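Local coordinates for protein N-acetylmuramoyl-L-alanine amidase (Peptoclostridium difficile, PDB 4RN7) that probably cleaves the amide bond between N-acetylmuramic acid and L-alanine in peptidoglycan, using a zinc ion held in this C-terminal amidase domain, at residues K108-A111 against Q112-S116. Residues are numbered along the deposited sequence; the frame is centred on the assembly and turned at random.
Sequences KELA and QTVQS
Gln112, Thr113, Val114 and Gln115 each give their backbone N-H to the carbonyl four residues back, from Lys108 to Ala111, an unbroken alpha-helical run with N...O distances of 2.9 to 3.0 Å. These turns belong to helix 107-122, the connection between strands 95-99 and 126-131 in the alpha/beta amidase domain of the Amidase_3 family. Glu109 O takes a second bond: Thr113 OG1 reaches it at 3.1 Å, while Thr113 N comes in from the opposite face of the carbonyl plane. The hydroxyl gets there because it stands beside Thr113's own backbone N (chi1 -60°), folded back toward the preceding turn. On the next face of the helix, Leu110 and Val114 lie alongside one another, with Leu110 CD1 3.9 Å from Val114 CG2. Both rest on Ile145 of strand 144-151, and helix 164-185 meets them through Tyr181 and Val178. Ala111 faces the sheet too, its small methyl set among Thr97, Tyr99, Ile129 and Ile145. Buried Gln115 has its amide tied down at both ends, OE1 to Thr97 and NE2 to Ile95 O and Asp126, which fixes the helix to the strands on either side of it in sequence. On the more open flank, Gln112 bends at chi2 (60°), which lets NE2 donate a bent hydrogen bond to Ser116 OG (2.9 Å), with the hydroxyl oxygen 30° out of the amide plane.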
ATOM      1  N   LYS A 108      -1.587  -7.134 -12.170  1.00 37.74           N
ATOM      2  CA  LYS A 108      -2.528  -6.189 -12.759  1.00 35.92           C
ATOM      3  C   LYS A 108      -3.933  -6.472 -12.232  1.00 44.10           C
ATOM      4  O   LYS A 108      -4.683  -5.550 -11.885  1.00 41.48           O
ATOM      5  CB  LYS A 108      -2.494  -6.282 -14.286  1.00 39.74           C
ATOM      6  CG  LYS A 108      -3.514  -5.388 -14.991  1.00 43.42           C
ATOM      7  CD  LYS A 108      -3.312  -5.401 -16.501  1.00 51.65           C
ATOM      8  CE  LYS A 108      -4.215  -4.383 -17.180  1.00 61.72           C
ATOM      9  NZ  LYS A 108      -3.913  -4.224 -18.631  1.00 62.34           N
ATOM     10  N   GLU A 109      -4.277  -7.755 -12.161  1.00 41.53           N
ATOM     11  CA  GLU A 109      -5.571  -8.178 -11.639  1.00 47.64           C
ATOM     12  C   GLU A 109      -5.717  -7.823 -10.147  1.00 41.89           C
ATOM     13  O   GLU A 109      -6.767  -7.339  -9.709  1.00 41.21           O
ATOM     14  CB  GLU A 109      -5.760  -9.681 -11.876  1.00 53.86           C
ATOM     15  CG  GLU A 109      -5.976 -10.082 -13.349  1.00 65.92           C
ATOM     16  CD  GLU A 109      -4.780  -9.799 -14.259  1.00 70.51           C
ATOM     17  OE1 GLU A 109      -3.621  -9.904 -13.804  1.00 63.01           O
ATOM     18  OE2 GLU A 109      -5.003  -9.465 -15.441  1.00 76.54           O
ATOM     19  N   LEU A 110      -4.660  -8.064  -9.376  1.00 37.28           N
ATOM     20  CA  LEU A 110      -4.639  -7.702  -7.958  1.00 35.33           C
ATOM     21  C   LEU A 110      -4.848  -6.197  -7.779  1.00 36.44           C
ATOM     22  O   LEU A 110      -5.627  -5.763  -6.930  1.00 35.06           O
ATOM     23  CB  LEU A 110      -3.309  -8.130  -7.322  1.00 35.37           C
ATOM     24  CG  LEU A 110      -2.999  -7.656  -5.897  1.00 33.08           C
ATOM     25  CD1 LEU A 110      -4.026  -8.179  -4.891  1.00 36.90           C
ATOM     26  CD2 LEU A 110      -1.588  -8.070  -5.490  1.00 31.37           C
ATOM     27  N   ALA A 111      -4.151  -5.411  -8.596  1.00 35.74           N
ATOM     28  CA  ALA A 111      -4.251  -3.957  -8.554  1.00 32.85           C
ATOM     29  C   ALA A 111      -5.677  -3.478  -8.812  1.00 37.82           C
ATOM     30  O   ALA A 111      -6.183  -2.617  -8.094  1.00 35.53           O
ATOM     31  CB  ALA A 111      -3.288  -3.328  -9.562  1.00 33.57           C
ATOM     32  N   GLN A 112      -6.319  -4.020  -9.842  1.00 38.21           N
ATOM     33  CA  GLN A 112      -7.668  -3.576 -10.176  1.00 39.12           C
ATOM     34  C   GLN A 112      -8.674  -3.951  -9.086  1.00 40.35           C
ATOM     35  O   GLN A 112      -9.541  -3.148  -8.724  1.00 41.71           O
ATOM     36  CB  GLN A 112      -8.116  -4.127 -11.531  1.00 44.51           C
ATOM     37  CG  GLN A 112      -9.447  -3.550 -12.005  1.00 55.23           C
ATOM     38  CD  GLN A 112      -9.406  -2.035 -12.178  1.00 62.66           C
ATOM     39  OE1 GLN A 112      -8.978  -1.534 -13.218  1.00 71.36           O
ATOM     40  NE2 GLN A 112      -9.848  -1.300 -11.155  1.00 47.13           N
ATOM     41  N   THR A 113      -8.556  -5.169  -8.563  1.00 41.50           N
ATOM     42  CA  THR A 113      -9.471  -5.641  -7.528  1.00 46.33           C
ATOM     43  C   THR A 113      -9.342  -4.794  -6.257  1.00 35.65           C
ATOM     44  O   THR A 113     -10.349  -4.317  -5.716  1.00 37.04           O
ATOM     45  CB  THR A 113      -9.250  -7.136  -7.233  1.00 47.69           C
ATOM     46  OG1 THR A 113      -9.490  -7.884  -8.429  1.00 46.95           O
ATOM     47  CG2 THR A 113     -10.193  -7.622  -6.146  1.00 48.32           C
ATOM     48  N   VAL A 114      -8.108  -4.594  -5.802  1.00 32.64           N
ATOM     49  CA  VAL A 114      -7.858  -3.755  -4.631  1.00 29.95           C
ATOM     50  C   VAL A 114      -8.315  -2.310  -4.873  1.00 38.02           C
ATOM     51  O   VAL A 114      -9.051  -1.744  -4.060  1.00 33.06           O
ATOM     52  CB  VAL A 114      -6.386  -3.820  -4.195  1.00 31.24           C
ATOM     53  CG1 VAL A 114      -6.059  -2.700  -3.206  1.00 27.60           C
ATOM     54  CG2 VAL A 114      -6.083  -5.193  -3.574  1.00 34.61           C
ATOM     55  N   GLN A 115      -7.908  -1.727  -5.998  1.00 32.73           N
ATOM     56  CA  GLN A 115      -8.331  -0.358  -6.339  1.00 35.03           C
ATOM     57  C   GLN A 115      -9.852  -0.170  -6.350  1.00 36.55           C
ATOM     58  O   GLN A 115     -10.371   0.773  -5.742  1.00 35.21           O
ATOM     59  CB  GLN A 115      -7.737   0.068  -7.685  1.00 30.11           C
ATOM     60  CG  GLN A 115      -8.221   1.429  -8.184  1.00 32.39           C
ATOM     61  CD  GLN A 115      -7.541   2.586  -7.476  1.00 33.49           C
ATOM     62  OE1 GLN A 115      -6.488   2.421  -6.858  1.00 33.06           O
ATOM     63  NE2 GLN A 115      -8.141   3.772  -7.570  1.00 30.85           N
ATOM     64  N   SER A 116     -10.570  -1.060  -7.029  1.00 35.77           N
ATOM     65  CA  SER A 116     -12.022  -0.952  -7.087  1.00 38.86           C
ATOM     66  C   SER A 116     -12.670  -1.101  -5.713  1.00 41.10           C
ATOM     67  O   SER A 116     -13.651  -0.427  -5.407  1.00 39.69           O
ATOM     68  CB  SER A 116     -12.591  -1.981  -8.058  1.00 49.94           C
ATOM     69  OG  SER A 116     -12.162  -1.698  -9.373  1.00 49.60           O
TER